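B-cell lymphoma 3 protein (Homo sapiens, PDB 1K1A) regulates transcription of NF-kappa-B target genes, forms complexes with p50 or p52 homodimers, and is represented here by its ankyrin repeat domain. Local coordinates at residues Asn125-Glu130 with Leu163-Leu168; Gly194-Val199 with Arg226-Ile231. One frame throughout, in Å; residues are numbered along the deposited sequence.

Contact 1: residues Asn125-Glu130 with Leu163-Leu168; sequences NTECQE and LSMVQL
M165 reaches from helix 163-171 into the turn that joins helices 119-126 and 129-137, so that ankyrin repeat ANK 4 meets ANK 5 there. Van der Waals contact carries it, methyls against carbon and against carbonyl oxygens. In M165, chi1 (-74°) brings CG over E127, chi2 (-59°) turns SD to 3.9 Å from E127 CA, and the bend at chi3 carries CE on towards Q129. That methyl ends 3.6 Å from the carbonyl oxygen E127 O; its 3.3 Å from Q129 CG, where the two side chains cross obliquely, is unusually close and possibly strained. L168 extends the patch one turn on: its CD2 lies 3.8 Å from Q129 O and 4.1 Å from Q129 CB. Shortening M165 to an alanine would take away SD and CE, and is likely to leave a gap between E127 CA and Q129 CG.

Among polar groups, Q129 NE2 passes 3.9 Å from S164 OG, too far for a hydrogen bond. Within the turn, E127 has positive phi (61°) and ends the first helix in a Schellman motif, and C128 is the N-cap residue of the next helix. T126 OG1 accepts from C128 N at 3.2 Å in an ST turn. V132 touches both M165 and L168, continuing the apolar surface along helix 129-137. The chemistry implies that shape and dispersion join the repeats here, while the Schellman motif and ST turn probably help to fix the turn against which M165 packs.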
ATOM      1  N   ASN A 125       2.840  -5.923   1.257  1.00 16.57           N
ATOM      2  CA  ASN A 125       4.033  -6.250   2.027  1.00 18.20           C
ATOM      3  C   ASN A 125       3.753  -6.563   3.501  1.00 19.24           C
ATOM      4  O   ASN A 125       4.420  -7.407   4.088  1.00 19.46           O
ATOM      5  CB  ASN A 125       5.095  -5.165   1.870  1.00 18.66           C
ATOM      6  CG  ASN A 125       5.758  -5.202   0.501  1.00 20.32           C
ATOM      7  OD1 ASN A 125       5.667  -6.204  -0.213  1.00 22.98           O
ATOM      8  ND2 ASN A 125       6.424  -4.111   0.126  1.00 20.79           N
ATOM      9  N   THR A 126       2.754  -5.907   4.090  1.00 19.88           N
ATOM     10  CA  THR A 126       2.354  -6.237   5.451  1.00 21.00           C
ATOM     11  C   THR A 126       1.483  -7.486   5.422  1.00 22.06           C
ATOM     12  O   THR A 126       1.242  -8.104   6.455  1.00 22.13           O
ATOM     13  CB  THR A 126       1.553  -5.098   6.113  1.00 20.90           C
ATOM     14  OG1 THR A 126       0.256  -5.009   5.508  1.00 20.16           O
ATOM     15  CG2 THR A 126       2.188  -3.736   5.859  1.00 19.82           C
ATOM     16  N   GLU A 127       0.997  -7.831   4.233  1.00 23.48           N
ATOM     17  CA  GLU A 127       0.100  -8.973   4.047  1.00 25.16           C
ATOM     18  C   GLU A 127      -1.207  -8.836   4.817  1.00 25.36           C
ATOM     19  O   GLU A 127      -1.861  -9.833   5.136  1.00 26.12           O
ATOM     20  CB  GLU A 127       0.802 -10.277   4.407  1.00 26.10           C
ATOM     21  CG  GLU A 127       2.095 -10.485   3.641  1.00 27.81           C
ATOM     22  CD  GLU A 127       2.914 -11.613   4.200  1.00 29.67           C
ATOM     23  OE1 GLU A 127       2.799 -11.876   5.417  1.00 32.69           O
ATOM     24  OE2 GLU A 127       3.671 -12.230   3.429  1.00 30.73           O
ATOM     25  N   CYS A 128      -1.588  -7.600   5.117  1.00 25.25           N
ATOM     26  CA  CYS A 128      -2.858  -7.342   5.776  1.00 24.31           C
ATOM     27  C   CYS A 128      -3.968  -7.424   4.739  1.00 23.83           C
ATOM     28  O   CYS A 128      -4.082  -6.567   3.859  1.00 23.90           O
ATOM     29  CB  CYS A 128      -2.844  -5.971   6.450  1.00 24.80           C
ATOM     30  SG  CYS A 128      -4.397  -5.532   7.270  1.00 24.40           S
ATOM     31  N   GLN A 129      -4.784  -8.466   4.835  1.00 22.71           N
ATOM     32  CA  GLN A 129      -5.830  -8.693   3.860  1.00 22.04           C
ATOM     33  C   GLN A 129      -6.882  -7.590   3.866  1.00 20.97           C
ATOM     34  O   GLN A 129      -7.449  -7.259   2.825  1.00 20.16           O
ATOM     35  CB  GLN A 129      -6.474 -10.058   4.089  1.00 22.50           C
ATOM     36  CG  GLN A 129      -5.459 -11.208   3.996  1.00 24.74           C
ATOM     37  CD  GLN A 129      -6.002 -12.527   4.485  1.00 26.12           C
ATOM     38  OE1 GLN A 129      -7.210 -12.754   4.467  1.00 27.35           O
ATOM     39  NE2 GLN A 129      -5.109 -13.412   4.910  1.00 26.57           N
ATOM     40  N   GLU A 130      -7.118  -7.010   5.038  1.00 19.85           N
ATOM     41  CA  GLU A 130      -8.170  -6.004   5.195  1.00 19.43           C
ATOM     42  C   GLU A 130      -7.859  -4.684   4.475  1.00 18.37           C
ATOM     43  O   GLU A 130      -8.733  -4.097   3.833  1.00 18.25           O
ATOM     44  CB  GLU A 130      -8.451  -5.755   6.679  1.00 19.66           C
ATOM     45  CG  GLU A 130      -9.076  -6.936   7.412  1.00 21.61           C
ATOM     46  CD  GLU A 130      -8.122  -8.111   7.589  1.00 25.14           C
ATOM     47  OE1 GLU A 130      -6.923  -7.890   7.857  1.00 27.11           O
ATOM     48  OE2 GLU A 130      -8.576  -9.264   7.461  1.00 27.97           O
ATOM     49  N   LEU A 163       0.882 -17.037  -0.073  1.00 17.13           N
ATOM     50  CA  LEU A 163      -0.210 -17.624  -0.834  1.00 16.84           C
ATOM     51  C   LEU A 163      -1.524 -16.851  -0.635  1.00 16.39           C
ATOM     52  O   LEU A 163      -2.323 -16.737  -1.553  1.00 15.81           O
ATOM     53  CB  LEU A 163      -0.397 -19.090  -0.450  1.00 16.44           C
ATOM     54  CG  LEU A 163      -1.478 -19.845  -1.220  1.00 16.67           C
ATOM     55  CD1 LEU A 163      -1.211 -19.803  -2.726  1.00 15.92           C
ATOM     56  CD2 LEU A 163      -1.571 -21.282  -0.726  1.00 18.01           C
ATOM     57  N   SER A 164      -1.749 -16.342   0.569  1.00 16.11           N
ATOM     58  CA  SER A 164      -2.948 -15.547   0.821  1.00 16.65           C
ATOM     59  C   SER A 164      -3.002 -14.315  -0.097  1.00 15.96           C
ATOM     60  O   SER A 164      -4.011 -14.076  -0.767  1.00 16.26           O
ATOM     61  CB  SER A 164      -3.024 -15.131   2.297  1.00 16.60           C
ATOM     62  OG  SER A 164      -3.231 -16.270   3.122  1.00 19.43           O
ATOM     63  N   MET A 165      -1.923 -13.537  -0.131  1.00 15.91           N
ATOM     64  CA  MET A 165      -1.898 -12.323  -0.965  1.00 15.41           C
ATOM     65  C   MET A 165      -2.002 -12.652  -2.454  1.00 14.99           C
ATOM     66  O   MET A 165      -2.655 -11.935  -3.213  1.00 14.52           O
ATOM     67  CB  MET A 165      -0.639 -11.488  -0.703  1.00 15.64           C
ATOM     68  CG  MET A 165      -0.633 -10.734   0.611  1.00 16.62           C
ATOM     69  SD  MET A 165      -2.032  -9.569   0.791  1.00 16.78           S
ATOM     70  CE  MET A 165      -3.068 -10.472   1.845  1.00 18.75           C
ATOM     71  N   VAL A 166      -1.340 -13.727  -2.866  1.00 14.18           N
ATOM     72  CA  VAL A 166      -1.404 -14.172  -4.246  1.00 13.86           C
ATOM     73  C   VAL A 166      -2.838 -14.516  -4.607  1.00 13.49           C
ATOM     74  O   VAL A 166      -3.348 -14.066  -5.623  1.00 12.96           O
ATOM     75  CB  VAL A 166      -0.460 -15.378  -4.512  1.00 14.28           C
ATOM     76  CG1 VAL A 166      -0.781 -16.026  -5.851  1.00 13.62           C
ATOM     77  CG2 VAL A 166       1.022 -14.917  -4.473  1.00 14.36           C
ATOM     78  N   GLN A 167      -3.507 -15.277  -3.748  1.00 13.36           N
ATOM     79  CA  GLN A 167      -4.900 -15.628  -3.995  1.00 12.91           C
ATOM     80  C   GLN A 167      -5.819 -14.396  -4.000  1.00 12.79           C
ATOM     81  O   GLN A 167      -6.693 -14.266  -4.854  1.00 11.79           O
ATOM     82  CB  GLN A 167      -5.378 -16.687  -2.991  1.00 13.75           C
ATOM     83  CG  GLN A 167      -4.762 -18.078  -3.252  1.00 14.84           C
ATOM     84  CD  GLN A 167      -5.231 -19.158  -2.277  1.00 18.07           C
ATOM     85  OE1 GLN A 167      -5.799 -18.859  -1.224  1.00 17.11           O
ATOM     86  NE2 GLN A 167      -4.972 -20.424  -2.625  1.00 18.58           N
ATOM     87  N   LEU A 168      -5.587 -13.481  -3.067  1.00 12.48           N
ATOM     88  CA  LEU A 168      -6.402 -12.274  -2.951  1.00 12.12           C
ATOM     89  C   LEU A 168      -6.266 -11.375  -4.179  1.00 11.89           C
ATOM     90  O   LEU A 168      -7.259 -10.874  -4.701  1.00 11.40           O
ATOM     91  CB  LEU A 168      -6.044 -11.508  -1.667  1.00 11.71           C
ATOM     92  CG  LEU A 168      -6.915 -10.294  -1.323  1.00 12.85           C
ATOM     93  CD1 LEU A 168      -8.408 -10.667  -1.334  1.00 13.66           C
ATOM     94  CD2 LEU A 168      -6.515  -9.697   0.025  1.00 14.94           C
TER

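Contact 2: residues Gly194-Val199 with Arg226-Ile231; sequences GLLPLV and RRVIDI
The second helix of ANK 6, 196-204, packs here with the preceding turn against helix 226-232 of ANK 7, at the C-terminal end of the ankyrin stack. L196 divides its two methyls between neighbouring partners: CD1 lies 3.7 Å from R227 CG, while CD2 lies 3.6 Å from V228 CG2 and more distantly meets I231 CD1. L196 and R227 cross at about a right angle, and CD1 also sits at the edge of the guanidinium, near its plane.

The turn follows the ankyrin helix-turn-helix plan: G194, with phi 64°, closes helix 186-193 in a Schellman motif, and L195 occupies the N-cap position of the next helix. Lacking a side chain, G194 presents its CA to V228 CG2 at 4.0 Å. One turn into the helix, V199 carries CG1 anti to its own N (chi1 179°), which directs that methyl onto I231 CG2 at 3.7 Å; the more distant V228 CG1 is 4.5 Å from the same V199 CG1. Both valines are buried, and from helix 186-193 A190 touches V199 and S191 touches V228. At the exposed margin, R227 NH2 lies close to R200 NH2, a like-charge approach that the exposed setting probably makes tolerable.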
ATOM      1  N   GLY A 194      10.823 -23.222  -6.306  1.00 23.87           N
ATOM      2  CA  GLY A 194      10.088 -24.419  -5.943  1.00 23.65           C
ATOM      3  C   GLY A 194       8.980 -24.185  -4.937  1.00 23.69           C
ATOM      4  O   GLY A 194       8.720 -25.034  -4.081  1.00 23.74           O
ATOM      5  N   LEU A 195       8.334 -23.025  -5.022  1.00 23.23           N
ATOM      6  CA  LEU A 195       7.203 -22.714  -4.160  1.00 23.00           C
ATOM      7  C   LEU A 195       5.959 -23.395  -4.732  1.00 22.65           C
ATOM      8  O   LEU A 195       5.140 -22.754  -5.389  1.00 22.44           O
ATOM      9  CB  LEU A 195       6.994 -21.195  -4.088  1.00 23.00           C
ATOM     10  CG  LEU A 195       7.852 -20.387  -3.108  1.00 23.96           C
ATOM     11  CD1 LEU A 195       9.198 -21.035  -2.860  1.00 24.77           C
ATOM     12  CD2 LEU A 195       8.016 -18.945  -3.587  1.00 24.14           C
ATOM     13  N   LEU A 196       5.828 -24.697  -4.467  1.00 22.08           N
ATOM     14  CA  LEU A 196       4.758 -25.520  -5.039  1.00 21.76           C
ATOM     15  C   LEU A 196       3.323 -24.961  -4.977  1.00 21.08           C
ATOM     16  O   LEU A 196       2.653 -24.920  -5.993  1.00 20.81           O
ATOM     17  CB  LEU A 196       4.804 -26.952  -4.487  1.00 21.80           C
ATOM     18  CG  LEU A 196       6.140 -27.699  -4.639  1.00 23.13           C
ATOM     19  CD1 LEU A 196       5.965 -29.159  -4.296  1.00 23.03           C
ATOM     20  CD2 LEU A 196       6.728 -27.542  -6.045  1.00 23.50           C
ATOM     21  N   PRO A 197       2.834 -24.578  -3.798  1.00 20.60           N
ATOM     22  CA  PRO A 197       1.467 -24.048  -3.687  1.00 20.22           C
ATOM     23  C   PRO A 197       1.255 -22.838  -4.594  1.00 19.67           C
ATOM     24  O   PRO A 197       0.179 -22.689  -5.184  1.00 19.53           O
ATOM     25  CB  PRO A 197       1.366 -23.642  -2.215  1.00 20.43           C
ATOM     26  CG  PRO A 197       2.384 -24.493  -1.522  1.00 20.78           C
ATOM     27  CD  PRO A 197       3.514 -24.625  -2.491  1.00 20.94           C
ATOM     28  N   LEU A 198       2.280 -21.997  -4.716  1.00 18.92           N
ATOM     29  CA  LEU A 198       2.194 -20.819  -5.571  1.00 18.49           C
ATOM     30  C   LEU A 198       2.225 -21.194  -7.049  1.00 17.60           C
ATOM     31  O   LEU A 198       1.517 -20.602  -7.857  1.00 17.22           O
ATOM     32  CB  LEU A 198       3.308 -19.817  -5.245  1.00 18.40           C
ATOM     33  CG  LEU A 198       2.972 -18.802  -4.138  1.00 19.75           C
ATOM     34  CD1 LEU A 198       2.701 -19.501  -2.821  1.00 21.54           C
ATOM     35  CD2 LEU A 198       4.066 -17.750  -3.984  1.00 19.33           C
ATOM     36  N   VAL A 199       3.061 -22.162  -7.405  1.00 16.93           N
ATOM     37  CA  VAL A 199       3.125 -22.605  -8.787  1.00 16.11           C
ATOM     38  C   VAL A 199       1.750 -23.123  -9.200  1.00 15.85           C
ATOM     39  O   VAL A 199       1.233 -22.765 -10.261  1.00 15.90           O
ATOM     40  CB  VAL A 199       4.205 -23.698  -9.002  1.00 16.18           C
ATOM     41  CG1 VAL A 199       4.222 -24.150 -10.457  1.00 16.32           C
ATOM     42  CG2 VAL A 199       5.581 -23.175  -8.599  1.00 15.73           C
ATOM     43  N   ARG A 226      11.561 -31.776 -10.391  1.00 23.95           N
ATOM     44  CA  ARG A 226      10.647 -32.507 -11.257  1.00 20.35           C
ATOM     45  C   ARG A 226       9.175 -32.303 -10.865  1.00 18.61           C
ATOM     46  O   ARG A 226       8.283 -32.401 -11.705  1.00 17.67           O
ATOM     47  CB  ARG A 226      10.959 -34.014 -11.200  1.00 19.95           C
ATOM     48  CG  ARG A 226      12.192 -34.404 -12.015  1.00 20.39           C
ATOM     49  CD  ARG A 226      13.435 -33.600 -11.637  1.00 20.95           C
ATOM     50  NE  ARG A 226      14.310 -33.323 -12.787  1.00 22.31           N
ATOM     51  CZ  ARG A 226      14.696 -32.093 -13.152  1.00 21.58           C
ATOM     52  NH1 ARG A 226      14.463 -31.035 -12.369  1.00 22.21           N
ATOM     53  NH2 ARG A 226      15.333 -31.823 -14.301  1.00 21.90           N
ATOM     54  N   ARG A 227       8.930 -32.024  -9.588  1.00 19.29           N
ATOM     55  CA  ARG A 227       7.569 -31.770  -9.112  1.00 20.49           C
ATOM     56  C   ARG A 227       7.022 -30.486  -9.731  1.00 18.94           C
ATOM     57  O   ARG A 227       5.845 -30.400 -10.058  1.00 20.31           O
ATOM     58  CB  ARG A 227       7.564 -31.626  -7.587  1.00 19.70           C
ATOM     59  CG  ARG A 227       6.159 -31.667  -6.986  1.00 20.91           C
ATOM     60  CD  ARG A 227       5.649 -33.087  -6.752  1.00 21.51           C
ATOM     61  NE  ARG A 227       5.072 -33.278  -5.413  1.00 23.35           N
ATOM     62  CZ  ARG A 227       3.916 -33.912  -5.181  1.00 20.91           C
ATOM     63  NH1 ARG A 227       3.565 -34.988  -5.894  1.00 23.33           N
ATOM     64  NH2 ARG A 227       3.035 -33.541  -4.241  1.00 23.15           N
ATOM     65  N   VAL A 228       7.884 -29.489  -9.884  1.00 24.57           N
ATOM     66  CA  VAL A 228       7.489 -28.227 -10.505  1.00 24.17           C
ATOM     67  C   VAL A 228       7.175 -28.439 -11.977  1.00 24.21           C
ATOM     68  O   VAL A 228       6.148 -27.975 -12.481  1.00 23.46           O
ATOM     69  CB  VAL A 228       8.584 -27.155 -10.360  1.00 24.24           C
ATOM     70  CG1 VAL A 228       8.263 -25.932 -11.227  1.00 24.34           C
ATOM     71  CG2 VAL A 228       8.734 -26.752  -8.912  1.00 23.95           C
ATOM     72  N   ILE A 229       8.056 -29.156 -12.668  1.00 24.42           N
ATOM     73  CA  ILE A 229       7.853 -29.440 -14.082  1.00 25.26           C
ATOM     74  C   ILE A 229       6.500 -30.111 -14.286  1.00 25.17           C
ATOM     75  O   ILE A 229       5.746 -29.765 -15.199  1.00 24.70           O
ATOM     76  CB  ILE A 229       8.962 -30.361 -14.604  1.00 25.48           C
ATOM     77  CG1 ILE A 229      10.328 -29.911 -14.078  1.00 26.70           C
ATOM     78  CG2 ILE A 229       8.921 -30.433 -16.127  1.00 26.42           C
ATOM     79  CD1 ILE A 229      11.197 -29.246 -15.106  1.00 29.22           C
ATOM     80  N   ASP A 230       6.199 -31.067 -13.413  1.00 22.35           N
ATOM     81  CA  ASP A 230       4.947 -31.817 -13.477  1.00 20.67           C
ATOM     82  C   ASP A 230       3.741 -30.892 -13.414  1.00 21.12           C
ATOM     83  O   ASP A 230       2.768 -31.077 -14.142  1.00 20.80           O
ATOM     84  CB  ASP A 230       4.874 -32.810 -12.306  1.00 19.06           C
ATOM     85  CG  ASP A 230       5.587 -34.132 -12.590  1.00 20.96           C
ATOM     86  OD1 ASP A 230       6.090 -34.353 -13.753  1.00 23.83           O
ATOM     87  OD2 ASP A 230       5.679 -35.024 -11.669  1.00 25.00           O
ATOM     88  N   ILE A 231       3.807 -29.906 -12.527  1.00 26.57           N
ATOM     89  CA  ILE A 231       2.724 -28.939 -12.379  1.00 27.23           C
ATOM     90  C   ILE A 231       2.611 -28.049 -13.621  1.00 27.94           C
ATOM     91  O   ILE A 231       1.519 -27.850 -14.153  1.00 28.13           O
ATOM     92  CB  ILE A 231       2.930 -28.096 -11.102  1.00 27.08           C
ATOM     93  CG1 ILE A 231       2.814 -28.992  -9.866  1.00 26.88           C
ATOM     94  CG2 ILE A 231       1.917 -26.964 -11.040  1.00 26.58           C
ATOM     95  CD1 ILE A 231       3.536 -28.470  -8.637  1.00 28.39           C
TER

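Both contacts join consecutive ankyrin repeats through the second-helix layer and the turn before it, ANK 4 to ANK 5 in contact 1 and ANK 6 to ANK 7 in contact 2. Contact 1 is a surface contact with one buried residue, M165, and lies about 11 Å (centre to centre) from the middle of the chain; contact 2 is partly buried, with V199 and V228 enclosed, yet lies about 29 Å out. In the first, a methionine and a leucine pack on turn backbone and the aliphatic part of Q129; in the second, branched aliphatic groups meet across helices. The interface between ANK 5 and ANK 6 bridges them: L163 CB packs 3.9 Å from L198 CD1.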